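Local structure of DUF192 domain-containing protein (3M7A) at residues His34-Glu39 / Ala128-Lys133; Leu40-Ala45 / Ile64-Pro69; Phe75-Thr80 / Thr108-Ala113; Leu84-Val89 / Val119-Gly124; Met96-Asn101 / Ile132-Lys137. The protein is of unknown function but belongs to the DUF192 (COG1430) family and is probably exported from the cytoplasm. One frame throughout, in Å; residues are numbered along the deposited sequence. Where two conformers were deposited one is given.

Contact 1: His34-Glu39 / Ala128-Lys133; sequences HVFRSE and ARLGIK
His34 and Leu130 meet around Ser31 OG. This hydroxyl is hydrogen-bonded to His34 NE2 and makes weak bonds to the carbonyls of Leu130 and Gly131. The imidazole is thus linked, in part weakly, to the helix end through one serine. Leu130 O also lies 3.3 Å from His34 CE1, as a contact only; NE2 is close to it too, but at too poor an angle for a hydrogen bond. Leu130 CB sits over one face of the ring, 3.9 Å from its centroid, in a CH-pi contact. Ile132 CG1 approaches obliquely, 3.6 Å from His34 CD2. The helix ends in a Schellman motif: Ile132 N bonds to Ala127 O, and Gly131 N weakly to Ala128 O. Gly131, with positive phi (89°), is the C-prime residue. Leu130 and Ile132, on either side of it, both point toward strand 32-41. With an alanine in place of His34, Leu130 CB would probably lose the ring it rests on and Ser31 OG a polar partner. Phe36, two residues on, points the same way and is buried. Its ring is met at the edge by two methyls. Leu130 CD1 is 3.7 Å from Phe36 CZ, and Ile132 CD1 is 4.1 Å from the same CZ.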
# COMPACT_ATOMS: atom_id res chain seq x y z
N HIS A 34 8.54 8.20 4.80
CA HIS A 34 8.54 6.75 5.01
C HIS A 34 8.73 6.07 3.67
O HIS A 34 8.24 6.58 2.66
CB HIS A 34 7.22 6.29 5.63
CG HIS A 34 6.84 7.09 6.82
ND1 HIS A 34 7.38 6.86 8.07
CD2 HIS A 34 6.02 8.15 6.95
CE1 HIS A 34 6.89 7.75 8.92
NE2 HIS A 34 6.05 8.54 8.27
N VAL A 35 9.40 4.92 3.67
CA VAL A 35 9.76 4.23 2.45
C VAL A 35 9.38 2.75 2.55
O VAL A 35 9.70 2.10 3.53
CB VAL A 35 11.31 4.31 2.18
CG1 VAL A 35 11.64 3.64 0.85
CG2 VAL A 35 11.78 5.74 2.20
N PHE A 36 8.68 2.25 1.53
CA PHE A 36 8.25 0.86 1.46
C PHE A 36 8.71 0.25 0.15
O PHE A 36 8.36 0.77 -0.90
CB PHE A 36 6.73 0.75 1.61
CG PHE A 36 6.23 1.39 2.86
CD1 PHE A 36 6.25 0.70 4.05
CD2 PHE A 36 5.77 2.70 2.87
CE1 PHE A 36 5.80 1.29 5.23
CE2 PHE A 36 5.34 3.31 4.04
CZ PHE A 36 5.33 2.60 5.22
N ARG A 37 9.41 -0.88 0.20
CA ARG A 37 9.70 -1.65 -1.00
C ARG A 37 8.43 -2.46 -1.32
O ARG A 37 8.08 -3.38 -0.58
CB ARG A 37 10.87 -2.61 -0.76
CG ARG A 37 12.18 -2.00 -0.38
CD ARG A 37 12.80 -1.26 -1.47
NE ARG A 37 13.07 -2.08 -2.65
CZ ARG A 37 13.63 -1.62 -3.77
NH1 ARG A 37 13.96 -0.32 -3.87
NH2 ARG A 37 13.82 -2.44 -4.81
N SER A 38 7.76 -2.09 -2.40
CA SER A 38 6.40 -2.53 -2.64
C SER A 38 6.25 -3.34 -3.92
O SER A 38 6.64 -2.91 -4.98
CB SER A 38 5.49 -1.30 -2.70
OG SER A 38 5.57 -0.56 -1.51
N GLU A 39 5.65 -4.51 -3.80
CA GLU A 39 5.21 -5.25 -4.98
C GLU A 39 4.18 -4.42 -5.74
O GLU A 39 3.27 -3.86 -5.11
CB GLU A 39 4.55 -6.55 -4.55
CG GLU A 39 5.56 -7.61 -4.11
CD GLU A 39 4.83 -8.76 -3.44
OE1 GLU A 39 4.40 -9.67 -4.17
OE2 GLU A 39 4.61 -8.72 -2.19
N ALA A 128 -0.51 4.30 11.86
CA ALA A 128 -0.60 5.12 13.06
C ALA A 128 0.71 5.16 13.83
O ALA A 128 1.09 6.19 14.40
CB ALA A 128 -1.77 4.65 13.98
N ARG A 129 1.43 4.04 13.87
CA ARG A 129 2.73 4.05 14.54
C ARG A 129 3.67 5.06 13.89
O ARG A 129 4.43 5.76 14.57
CB ARG A 129 3.36 2.66 14.51
CG ARG A 129 4.82 2.67 15.01
CD ARG A 129 5.43 1.28 14.94
NE ARG A 129 6.85 1.30 15.29
CZ ARG A 129 7.34 1.19 16.51
NH1 ARG A 129 6.56 1.01 17.54
NH2 ARG A 129 8.66 1.25 16.69
N LEU A 130 3.60 5.15 12.56
CA LEU A 130 4.47 6.03 11.76
C LEU A 130 4.00 7.46 11.67
O LEU A 130 4.81 8.36 11.39
CB LEU A 130 4.64 5.46 10.35
CG LEU A 130 5.39 4.13 10.26
CD1 LEU A 130 5.43 3.65 8.80
CD2 LEU A 130 6.79 4.21 10.85
N GLY A 131 2.72 7.68 11.89
CA GLY A 131 2.13 8.99 11.72
C GLY A 131 1.63 9.32 10.33
O GLY A 131 1.41 10.50 10.05
N ILE A 132 1.44 8.31 9.48
CA ILE A 132 0.90 8.53 8.14
C ILE A 132 -0.56 8.95 8.27
O ILE A 132 -1.33 8.35 9.04
CB ILE A 132 1.08 7.26 7.28
CG1 ILE A 132 2.56 6.99 7.00
CG2 ILE A 132 0.28 7.38 5.97
CD1 ILE A 132 2.87 5.65 6.36
N LYS A 133 -0.93 10.01 7.55
CA LYS A 133 -2.26 10.62 7.68
C LYS A 133 -2.84 11.01 6.32
O LYS A 133 -2.11 11.25 5.38
CB LYS A 133 -2.17 11.86 8.57
CG LYS A 133 -1.97 11.50 10.05
CD LYS A 133 -1.71 12.67 10.95
CE LYS A 133 -1.53 12.20 12.38
NZ LYS A 133 -2.67 11.39 12.86

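Contact 2: Leu40-Ala45 / Ile64-Pro69; sequences LARTSA and IFLRNP
The guanidinium of Arg42 lies with one face on Leu66 CD1, which is 3.8 Å from Arg42 NH2. At its edge, in the plane of the group, is a water that accepts from Arg42 NH1. The same water donates to Leu66 O at 2.8 Å, so it bridges the side chain of one segment to the backbone of the other. The second flat group is the Phe65 ring. Ala41 CB meets it obliquely, 4.1 Å from Phe65 CD2, and the ring of Phe75 packs edge-to-face with it. Arg42 reaches Leu66 because CG stands opposite the backbone N (chi1 -158°) and the chain then bends at chi3 (-73°). The two segments belong to a beta-alpha-beta unit: parallel strands 32-41 and 61-66 with helix 44-49 in the connection. Leu40 pairs with Ile64 and Ala41 with Phe65. Ala41 N donates to Ile64 O at 2.8 Å, and Leu66 N donates to Ala41 O at 3.1 Å. Both bonds run nearly along the C=O axis. Two CA-H...O contacts add to them, from Leu40 to Ile64 O and from Phe65 to Ala41 O. Leu40 and Ile64 share one face of the sheet; Ala41 and Phe65 share the other. Leu40 and Leu66 cross at about a right angle, with Leu40 CD1 and Leu66 CD1 4.0 Å apart. Beyond the paired residues the chains separate. Thr43 takes the N-cap position of helix 44-49, and its OG1 bonds to Glu46 N. Arg42 N is met by Glu46 OE1 and Arg42 O by Gln47 NE2.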
# COMPACT_ATOMS: atom_id res chain seq x y z
N LEU A 40 4.26 -4.41 -7.07
CA LEU A 40 3.39 -3.60 -7.90
C LEU A 40 2.32 -4.48 -8.53
O LEU A 40 2.62 -5.34 -9.38
CB LEU A 40 4.24 -2.90 -8.97
CG LEU A 40 3.60 -1.75 -9.76
CD1 LEU A 40 4.66 -1.11 -10.67
CD2 LEU A 40 2.40 -2.23 -10.58
N ALA A 41 1.09 -4.28 -8.10
CA ALA A 41 -0.06 -4.97 -8.66
C ALA A 41 -0.75 -4.00 -9.60
O ALA A 41 -1.20 -2.93 -9.18
CB ALA A 41 -1.01 -5.39 -7.55
N ARG A 42 -0.85 -4.39 -10.86
CA ARG A 42 -1.43 -3.51 -11.87
C ARG A 42 -2.71 -4.02 -12.52
O ARG A 42 -3.69 -3.29 -12.63
CB ARG A 42 -0.44 -3.20 -12.97
CG ARG A 42 -0.82 -1.95 -13.66
CD ARG A 42 0.12 -1.52 -14.67
NE ARG A 42 1.40 -0.95 -14.25
CZ ARG A 42 1.67 0.34 -14.00
NH1 ARG A 42 0.72 1.26 -13.94
NH2 ARG A 42 2.92 0.69 -13.81
N THR A 43 -2.73 -5.26 -12.99
CA THR A 43 -3.91 -5.75 -13.66
C THR A 43 -5.06 -5.89 -12.66
O THR A 43 -4.82 -6.03 -11.45
CB THR A 43 -3.70 -7.08 -14.38
OG1 THR A 43 -3.53 -8.11 -13.38
CG2 THR A 43 -2.51 -7.06 -15.35
N SER A 44 -6.28 -5.93 -13.16
CA SER A 44 -7.41 -6.13 -12.27
C SER A 44 -7.27 -7.44 -11.48
O SER A 44 -7.58 -7.49 -10.29
CB SER A 44 -8.74 -6.12 -13.03
OG SER A 44 -8.97 -4.88 -13.67
N ALA A 45 -6.78 -8.50 -12.12
CA ALA A 45 -6.59 -9.77 -11.44
C ALA A 45 -5.47 -9.71 -10.41
O ALA A 45 -5.62 -10.28 -9.32
CB ALA A 45 -6.35 -10.88 -12.44
N ILE A 64 1.77 -2.04 -3.65
CA ILE A 64 1.20 -0.86 -4.27
C ILE A 64 0.33 -1.33 -5.46
O ILE A 64 0.78 -2.11 -6.30
CB ILE A 64 2.31 0.17 -4.68
CG1 ILE A 64 1.71 1.47 -5.24
CG2 ILE A 64 3.30 -0.41 -5.66
CD1 ILE A 64 1.16 2.40 -4.21
N PHE A 65 -0.90 -0.83 -5.50
CA PHE A 65 -1.90 -1.16 -6.48
C PHE A 65 -2.08 0.09 -7.33
O PHE A 65 -2.49 1.12 -6.82
CB PHE A 65 -3.23 -1.50 -5.79
CG PHE A 65 -3.19 -2.69 -4.84
CD1 PHE A 65 -2.51 -2.63 -3.65
CD2 PHE A 65 -3.93 -3.84 -5.11
CE1 PHE A 65 -2.52 -3.71 -2.79
CE2 PHE A 65 -3.94 -4.91 -4.24
CZ PHE A 65 -3.25 -4.85 -3.07
N LEU A 66 -1.73 0.03 -8.62
CA LEU A 66 -1.74 1.21 -9.50
C LEU A 66 -2.90 1.06 -10.45
O LEU A 66 -3.03 0.04 -11.14
CB LEU A 66 -0.43 1.37 -10.26
CG LEU A 66 0.78 1.70 -9.42
CD1 LEU A 66 2.00 1.91 -10.37
CD2 LEU A 66 0.55 2.90 -8.47
N ARG A 67 -3.75 2.07 -10.47
CA ARG A 67 -5.05 1.95 -11.11
C ARG A 67 -5.26 2.91 -12.24
O ARG A 67 -5.07 4.10 -12.10
CB ARG A 67 -6.15 2.16 -10.10
CG ARG A 67 -6.06 1.16 -8.97
CD ARG A 67 -6.98 1.47 -7.84
NE ARG A 67 -8.39 1.51 -8.19
CZ ARG A 67 -9.16 0.45 -8.36
NH1 ARG A 67 -8.67 -0.78 -8.26
NH2 ARG A 67 -10.44 0.59 -8.63
N ASN A 68 -5.68 2.36 -13.36
CA ASN A 68 -6.02 3.15 -14.53
C ASN A 68 -7.06 2.38 -15.34
O ASN A 68 -6.74 1.31 -15.85
CB ASN A 68 -4.80 3.49 -15.40
CG ASN A 68 -5.13 4.50 -16.49
OD1 ASN A 68 -6.30 4.84 -16.71
ND2 ASN A 68 -4.11 4.98 -17.18
N PRO A 69 -8.29 2.90 -15.46
CA PRO A 69 -8.76 4.17 -14.90
C PRO A 69 -8.78 4.17 -13.37
O PRO A 69 -8.88 3.09 -12.74
CB PRO A 69 -10.17 4.29 -15.48
CG PRO A 69 -10.63 2.89 -15.59
CD PRO A 69 -9.42 2.11 -16.00
O HOH W 1 -2.36 0.77 -13.74

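Contact 3: Phe75-Thr80 / Thr108-Ala113; sequences FWMRNT and TPLPAA
Phe75 and Leu110 satisfy each other's backbone as an antiparallel hydrogen-bonded pair. Phe75 N donates to Leu110 O at 2.9 Å and is nearly straight at the hydrogen, but it comes from above the carbonyl plane. Leu110 N donates to Phe75 O at 2.8 Å, tilted 23° from the plane of the Phe75 carbonyl. Pro109 CA adds a CA-H...O contact to the same Phe75 O at 3.5 Å. Past this pair, selenomethionine Met77 makes no backbone bond to 108-113; its backbone bonds to Asp106. A type II turn follows, closed by Thr80 N to Met77 O at 3.0 Å. Within the segment, Arg78 CB stands 3.6 Å above the centre of the Trp76 ring. Trp76 CH2 in turn lies over one face of the guanidinium, whose NE forms a salt bridge with Glu107 OE2. Thr108 OG1 is held by Asp106 OD1, and the side-chain amide of Asn97 serves Pro111 O and Ala113 N. Apolar contact is slight: Phe75 CB and Leu110 CB are 4.3 Å apart. The small two-stranded sheet of 72-75 and 110-112 lies on strand 84-89, where Ile86 meets Phe75 and Leu110 and Phe88 meets Ala112.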
# COMPACT_ATOMS: atom_id res chain seq x y z
N PHE A 75 -11.97 -2.77 -1.06
CA PHE A 75 -11.11 -3.91 -0.72
C PHE A 75 -11.82 -4.84 0.27
O PHE A 75 -12.85 -4.49 0.86
CB PHE A 75 -9.78 -3.40 -0.16
CG PHE A 75 -8.80 -3.01 -1.23
CD1 PHE A 75 -9.02 -1.91 -2.02
CD2 PHE A 75 -7.69 -3.77 -1.47
CE1 PHE A 75 -8.14 -1.58 -3.02
CE2 PHE A 75 -6.82 -3.43 -2.45
CZ PHE A 75 -7.04 -2.34 -3.24
N TRP A 76 -11.28 -6.03 0.44
CA TRP A 76 -11.68 -6.93 1.52
C TRP A 76 -10.51 -7.83 1.90
O TRP A 76 -9.46 -7.74 1.30
CB TRP A 76 -12.91 -7.77 1.14
CG TRP A 76 -12.74 -8.79 0.06
CD1 TRP A 76 -11.71 -8.91 -0.81
CD2 TRP A 76 -13.67 -9.83 -0.27
NE1 TRP A 76 -11.94 -9.96 -1.68
CE2 TRP A 76 -13.14 -10.54 -1.35
CE3 TRP A 76 -14.89 -10.23 0.27
CZ2 TRP A 76 -13.81 -11.61 -1.95
CZ3 TRP A 76 -15.55 -11.30 -0.30
CH2 TRP A 76 -15.00 -11.99 -1.39
N MSE A 77 -10.72 -8.67 2.91
CA MSE A 77 -9.66 -9.46 3.50
C MSE A 77 -9.88 -10.97 3.34
O MSE A 77 -9.24 -11.76 4.01
CB MSE A 77 -9.46 -9.06 4.96
CG MSE A 77 -8.99 -7.63 5.14
SE MSE A 77 -7.17 -7.31 4.55
CE MSE A 77 -6.31 -8.00 6.13
N ARG A 78 -10.74 -11.37 2.40
CA ARG A 78 -10.86 -12.79 2.09
C ARG A 78 -9.46 -13.36 1.78
O ARG A 78 -8.67 -12.75 1.05
CB ARG A 78 -11.82 -13.02 0.91
CG ARG A 78 -11.93 -14.51 0.52
CD ARG A 78 -13.03 -14.90 -0.44
NE ARG A 78 -14.33 -15.01 0.23
CZ ARG A 78 -15.45 -15.43 -0.38
NH1 ARG A 78 -15.44 -15.76 -1.66
NH2 ARG A 78 -16.58 -15.50 0.31
N ASN A 79 -9.16 -14.53 2.37
CA ASN A 79 -7.87 -15.21 2.20
C ASN A 79 -6.63 -14.45 2.65
O ASN A 79 -5.54 -14.91 2.38
CB ASN A 79 -7.67 -15.68 0.74
CG ASN A 79 -8.68 -16.71 0.31
OD1 ASN A 79 -9.07 -17.58 1.10
ND2 ASN A 79 -9.09 -16.64 -0.95
N THR A 80 -6.81 -13.35 3.35
CA THR A 80 -5.70 -12.56 3.84
C THR A 80 -5.49 -12.89 5.30
O THR A 80 -6.38 -12.72 6.14
CB THR A 80 -5.90 -11.06 3.56
OG1 THR A 80 -6.16 -10.90 2.16
CG2 THR A 80 -4.69 -10.23 3.99
N THR A 108 -15.95 -7.85 5.09
CA THR A 108 -16.53 -6.52 5.13
C THR A 108 -15.85 -5.62 4.09
O THR A 108 -14.63 -5.60 4.01
CB THR A 108 -16.33 -5.87 6.51
OG1 THR A 108 -16.85 -6.75 7.52
CG2 THR A 108 -17.02 -4.51 6.58
N PRO A 109 -16.64 -4.89 3.28
CA PRO A 109 -16.02 -4.04 2.28
C PRO A 109 -15.31 -2.87 2.93
O PRO A 109 -15.81 -2.29 3.91
CB PRO A 109 -17.20 -3.56 1.43
CG PRO A 109 -18.40 -3.74 2.32
CD PRO A 109 -18.11 -4.91 3.17
N LEU A 110 -14.19 -2.50 2.33
CA LEU A 110 -13.36 -1.40 2.82
C LEU A 110 -13.23 -0.42 1.66
O LEU A 110 -12.39 -0.60 0.79
CB LEU A 110 -11.98 -1.93 3.23
CG LEU A 110 -12.03 -3.05 4.27
CD1 LEU A 110 -10.63 -3.63 4.40
CD2 LEU A 110 -12.61 -2.53 5.61
N PRO A 111 -14.08 0.61 1.64
CA PRO A 111 -14.12 1.50 0.47
C PRO A 111 -13.15 2.65 0.55
O PRO A 111 -12.91 3.22 1.61
CB PRO A 111 -15.54 2.05 0.51
CG PRO A 111 -15.89 2.01 1.96
CD PRO A 111 -15.24 0.80 2.51
N ALA A 112 -12.63 3.03 -0.60
CA ALA A 112 -11.93 4.29 -0.77
C ALA A 112 -12.92 5.44 -0.63
O ALA A 112 -14.12 5.29 -0.88
CB ALA A 112 -11.25 4.36 -2.17
N ALA A 113 -12.39 6.63 -0.33
CA ALA A 113 -13.21 7.82 -0.23
C ALA A 113 -13.73 8.29 -1.57
O ALA A 113 -14.65 9.08 -1.61
CB ALA A 113 -12.38 8.94 0.39

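Contact 4: Leu84-Val89 / Val119-Gly124; sequences LDIIFV and VLEING
Ile87 and Leu120 form the middle of an antiparallel strand pair, 84-89 with 118-123, inside the large mixed sheet. Ile87 N to Leu120 O (2.8 Å) and Leu120 N to Ile87 O close one hydrogen-bonded pair. Asp85 and Ile122 make another, again with two bonds. Packing is tight at the 119 end. On one face Ile86 CG2 presses on Val119 CG1 at 3.4 Å, closer than usual van der Waals contact, while Phe88 CD1 lies beside Val119 CG2. On the other, Ile122 places CG1 between its backbone N and carbonyl carbon (chi1 65°), and its CD1 comes 3.8 Å from Ile87 CD1. At the far end Asn123 and Gly124 are partly exposed. The side chains of Leu84 and Asn123 diverge there, though the backbones stay close, and Asn123 ND2 bonds to Leu57 O and Asp59. Asp85 remains buried. Its OD1 takes Asn101 N and Gly125 N, and OD2 takes Ala127 N in helix 126-130. Replacing Asp85 by a leucine would probably leave these three backbone N-H groups without their acceptor. Asp85 OD1 also lies 3.5 Å from Gly124 CA. On the face of Ile86 and Glu121, Leu84 CD1 lies 3.6 Å from Glu121 OE1.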
# COMPACT_ATOMS: atom_id res chain seq x y z
N LEU A 84 -3.68 -5.70 7.92
CA LEU A 84 -3.11 -4.69 7.02
C LEU A 84 -3.74 -3.34 7.28
O LEU A 84 -4.90 -3.24 7.68
CB LEU A 84 -3.39 -5.06 5.56
CG LEU A 84 -2.72 -6.32 5.06
CD1 LEU A 84 -3.27 -6.70 3.65
CD2 LEU A 84 -1.21 -6.19 5.05
N ASP A 85 -2.97 -2.28 7.01
CA ASP A 85 -3.50 -0.95 6.83
C ASP A 85 -3.57 -0.69 5.31
O ASP A 85 -2.60 -0.93 4.57
CB ASP A 85 -2.60 0.11 7.47
CG ASP A 85 -2.64 0.11 8.99
OD1 ASP A 85 -3.42 -0.66 9.59
OD2 ASP A 85 -1.89 0.92 9.58
N ILE A 86 -4.73 -0.23 4.87
CA ILE A 86 -5.00 -0.01 3.45
C ILE A 86 -5.12 1.50 3.22
O ILE A 86 -6.06 2.14 3.68
CB ILE A 86 -6.25 -0.77 2.97
CG1 ILE A 86 -6.17 -2.26 3.38
CG2 ILE A 86 -6.40 -0.67 1.45
CD1 ILE A 86 -7.33 -3.14 2.85
N ILE A 87 -4.13 2.04 2.52
CA ILE A 87 -3.98 3.47 2.33
C ILE A 87 -4.41 3.83 0.92
O ILE A 87 -3.79 3.41 -0.05
CB ILE A 87 -2.50 3.86 2.57
CG1 ILE A 87 -2.01 3.45 3.97
CG2 ILE A 87 -2.28 5.35 2.28
CD1 ILE A 87 -0.50 3.45 4.15
N PHE A 88 -5.51 4.56 0.80
CA PHE A 88 -6.11 4.88 -0.50
C PHE A 88 -5.60 6.26 -0.96
O PHE A 88 -5.67 7.24 -0.20
CB PHE A 88 -7.62 4.92 -0.39
CG PHE A 88 -8.25 3.63 0.03
CD1 PHE A 88 -8.57 2.65 -0.90
CD2 PHE A 88 -8.57 3.38 1.35
CE1 PHE A 88 -9.20 1.48 -0.52
CE2 PHE A 88 -9.18 2.18 1.73
CZ PHE A 88 -9.51 1.25 0.79
N VAL A 89 -5.12 6.30 -2.19
CA VAL A 89 -4.45 7.48 -2.73
C VAL A 89 -5.28 8.05 -3.90
O VAL A 89 -5.67 7.32 -4.82
CB VAL A 89 -3.03 7.11 -3.21
CG1 VAL A 89 -2.34 8.34 -3.81
CG2 VAL A 89 -2.21 6.48 -2.09
N VAL A 119 -3.36 2.35 -4.26
CA VAL A 119 -3.55 1.86 -2.92
C VAL A 119 -2.23 1.30 -2.44
O VAL A 119 -1.56 0.60 -3.18
CB VAL A 119 -4.63 0.76 -2.86
CG1 VAL A 119 -4.86 0.30 -1.42
CG2 VAL A 119 -5.96 1.29 -3.47
N LEU A 120 -1.86 1.61 -1.20
CA LEU A 120 -0.66 1.08 -0.58
C LEU A 120 -1.10 0.27 0.63
O LEU A 120 -1.77 0.79 1.53
CB LEU A 120 0.28 2.21 -0.17
CG LEU A 120 1.51 1.74 0.59
CD1 LEU A 120 2.46 0.90 -0.29
CD2 LEU A 120 2.28 2.95 1.15
N GLU A 121 -0.74 -1.01 0.64
CA GLU A 121 -0.96 -1.87 1.80
C GLU A 121 0.34 -2.11 2.56
O GLU A 121 1.35 -2.44 1.96
CB GLU A 121 -1.55 -3.23 1.39
CG GLU A 121 -2.95 -3.12 0.83
CD GLU A 121 -3.58 -4.41 0.38
OE1 GLU A 121 -2.92 -5.44 0.32
OE2 GLU A 121 -4.79 -4.36 0.06
N ILE A 122 0.28 -1.90 3.87
CA ILE A 122 1.39 -2.11 4.78
C ILE A 122 0.85 -2.86 6.01
O ILE A 122 -0.35 -3.06 6.17
CB ILE A 122 2.05 -0.78 5.19
CG1 ILE A 122 1.11 0.13 6.00
CG2 ILE A 122 2.59 -0.07 3.93
CD1 ILE A 122 1.78 1.43 6.45
N ASN A 123 1.74 -3.27 6.89
CA ASN A 123 1.33 -4.03 8.05
C ASN A 123 0.29 -3.31 8.91
O ASN A 123 0.35 -2.08 9.10
CB ASN A 123 2.55 -4.36 8.92
CG ASN A 123 3.31 -5.55 8.46
OD1 ASN A 123 2.73 -6.57 8.11
ND2 ASN A 123 4.64 -5.45 8.51
N GLY A 124 -0.62 -4.08 9.46
CA GLY A 124 -1.66 -3.55 10.28
C GLY A 124 -1.11 -2.74 11.42
O GLY A 124 -0.20 -3.19 12.13

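Contact 5: Met96-Asn101 / Ile132-Lys137; sequences MNIAAN and IKPGDK
Met96 and Pro134 bring the two backbones closest, with their CA atoms 5.2 Å apart. The touching parts run 133° apart in direction, and no hydrogen bond joins them. One lies on strand 95-102, which pairs with 84-89; the other is a type II beta turn, Lys133 to Asp136, between helix 126-130 and the last strand, 137-139. The turn is closed by Asp136 N to Lys133 O at 3.1 Å. Gly135 has positive phi, where a side chain would be jammed against the preceding carbonyl O. Asp136 adds a second tie. Its OD2 accepts Lys133 N at 3.0 Å, and the donor comes from well above the carboxylate plane, 63° out of it. Both ends of the turn are therefore joined twice, by backbone and by side chain. Gly135 and Asp136 bond to the backbone of Val95, and Gly135 O accepts from Arg94 NH1. The side-chain contact is light: carbon against carbon and against backbone oxygens. The proline ring lies beside the strand backbone, with Pro134 CB 3.7 Å from Met96 O. Ile98 reaches over from the strand. Its CG1 lies opposite the carbonyl carbon (chi1 -58°), and the extended arm carries CD1 toward the start of the turn. There Ile98 CD1 is 4.2 Å from Ile132 CG2 and 4.4 Å from Pro134 CD. The selenomethionine Met96 turns the other way, onto Phe88 and Ala113. The nearest atom of 132-137 to Ile98 CD1 is Ile132 O, at 3.7 Å.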
# COMPACT_ATOMS: atom_id res chain seq x y z
N MSE A 96 -6.25 9.83 0.73
CA MSE A 96 -7.63 10.23 1.00
C MSE A 96 -8.13 9.70 2.34
O MSE A 96 -8.77 10.41 3.11
CB MSE A 96 -8.57 9.71 -0.09
CG MSE A 96 -8.31 10.29 -1.45
SE MSE A 96 -9.51 9.61 -2.81
CE MSE A 96 -8.98 7.77 -2.81
N ASN A 97 -7.87 8.43 2.59
CA ASN A 97 -8.38 7.74 3.73
C ASN A 97 -7.59 6.45 3.92
O ASN A 97 -6.89 5.96 3.01
CB ASN A 97 -9.89 7.43 3.63
CG ASN A 97 -10.25 6.41 2.56
OD1 ASN A 97 -10.01 6.63 1.37
ND2 ASN A 97 -10.85 5.31 2.99
N ILE A 98 -7.65 5.91 5.14
CA ILE A 98 -6.94 4.71 5.51
C ILE A 98 -7.95 3.75 6.15
O ILE A 98 -8.69 4.16 7.05
CB ILE A 98 -5.81 5.03 6.52
CG1 ILE A 98 -4.81 6.07 5.93
CG2 ILE A 98 -5.09 3.73 6.94
CD1 ILE A 98 -3.77 6.54 6.92
N ALA A 99 -7.97 2.51 5.69
CA ALA A 99 -8.69 1.43 6.39
C ALA A 99 -7.66 0.79 7.30
O ALA A 99 -6.86 -0.03 6.85
CB ALA A 99 -9.31 0.42 5.44
N ALA A 100 -7.60 1.27 8.55
CA ALA A 100 -6.60 0.83 9.50
C ALA A 100 -7.01 -0.50 10.11
O ALA A 100 -8.19 -0.73 10.39
CB ALA A 100 -6.36 1.86 10.60
N ASN A 101 -6.02 -1.36 10.34
CA ASN A 101 -6.27 -2.61 11.04
C ASN A 101 -7.38 -3.44 10.38
O ASN A 101 -8.22 -4.03 11.05
CB ASN A 101 -6.53 -2.37 12.54
CG ASN A 101 -5.47 -1.54 13.15
OD1 ASN A 101 -5.73 -0.43 13.66
ND2 ASN A 101 -4.28 -2.03 13.10
N ILE A 132 1.44 8.31 9.48
CA ILE A 132 0.90 8.53 8.14
C ILE A 132 -0.56 8.95 8.27
O ILE A 132 -1.33 8.35 9.04
CB ILE A 132 1.08 7.26 7.28
CG1 ILE A 132 2.56 6.99 7.00
CG2 ILE A 132 0.28 7.38 5.97
CD1 ILE A 132 2.87 5.65 6.36
N LYS A 133 -0.93 10.01 7.55
CA LYS A 133 -2.26 10.62 7.68
C LYS A 133 -2.84 11.01 6.32
O LYS A 133 -2.11 11.25 5.38
CB LYS A 133 -2.17 11.86 8.57
CG LYS A 133 -1.97 11.50 10.05
CD LYS A 133 -1.71 12.67 10.95
CE LYS A 133 -1.53 12.20 12.38
NZ LYS A 133 -2.67 11.39 12.86
N PRO A 134 -4.18 11.10 6.25
CA PRO A 134 -4.78 11.67 5.06
C PRO A 134 -4.16 13.02 4.73
O PRO A 134 -3.87 13.83 5.63
CB PRO A 134 -6.26 11.79 5.44
CG PRO A 134 -6.47 10.66 6.43
CD PRO A 134 -5.19 10.66 7.23
N GLY A 135 -3.94 13.26 3.44
CA GLY A 135 -3.22 14.42 2.96
C GLY A 135 -1.75 14.20 2.62
O GLY A 135 -1.16 14.98 1.85
N ASP A 136 -1.14 13.16 3.17
CA ASP A 136 0.27 12.89 2.90
C ASP A 136 0.45 12.51 1.44
O ASP A 136 -0.44 11.97 0.78
CB ASP A 136 0.78 11.76 3.78
CG ASP A 136 0.92 12.16 5.23
OD1 ASP A 136 0.68 13.34 5.58
OD2 ASP A 136 1.26 11.26 6.00
N LYS A 137 1.62 12.86 0.92
CA LYS A 137 1.95 12.67 -0.50
C LYS A 137 2.60 11.30 -0.66
O LYS A 137 3.61 10.97 -0.02
CB LYS A 137 2.88 13.78 -1.01
CG LYS A 137 3.07 13.83 -2.53
CD LYS A 137 1.90 14.61 -3.20
CE LYS A 137 2.18 15.03 -4.62
NZ LYS A 137 0.99 15.73 -5.24

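How the contacts relate
Contacts 1, 2, 4 and 5 reach the large mixed sheet. Contacts 1 and 2 share strand 32-41, their centres about 19 Å apart, and Glu39 O probably accepts Ile64 N at 2.8 Å. Phe65 N probably bonds Val119 O between contacts 2 and 4. Contact 4 is the most central, its centre about 8 Å from those of contacts 1 and 5; its Ile86 O probably accepts Ala99 N. Contacts 1 and 5 share Ile132 and Lys133. Contact 3, in the second sheet, touches contact 4 through Phe75 and Ala112 (centres about 11 Å apart) and contact 5 through Asn97, whose OD1 probably accepts Ala113 N at 2.9 Å. No active site is known; the bound 1,2-ethanediol is probably from the crystallisation liquor.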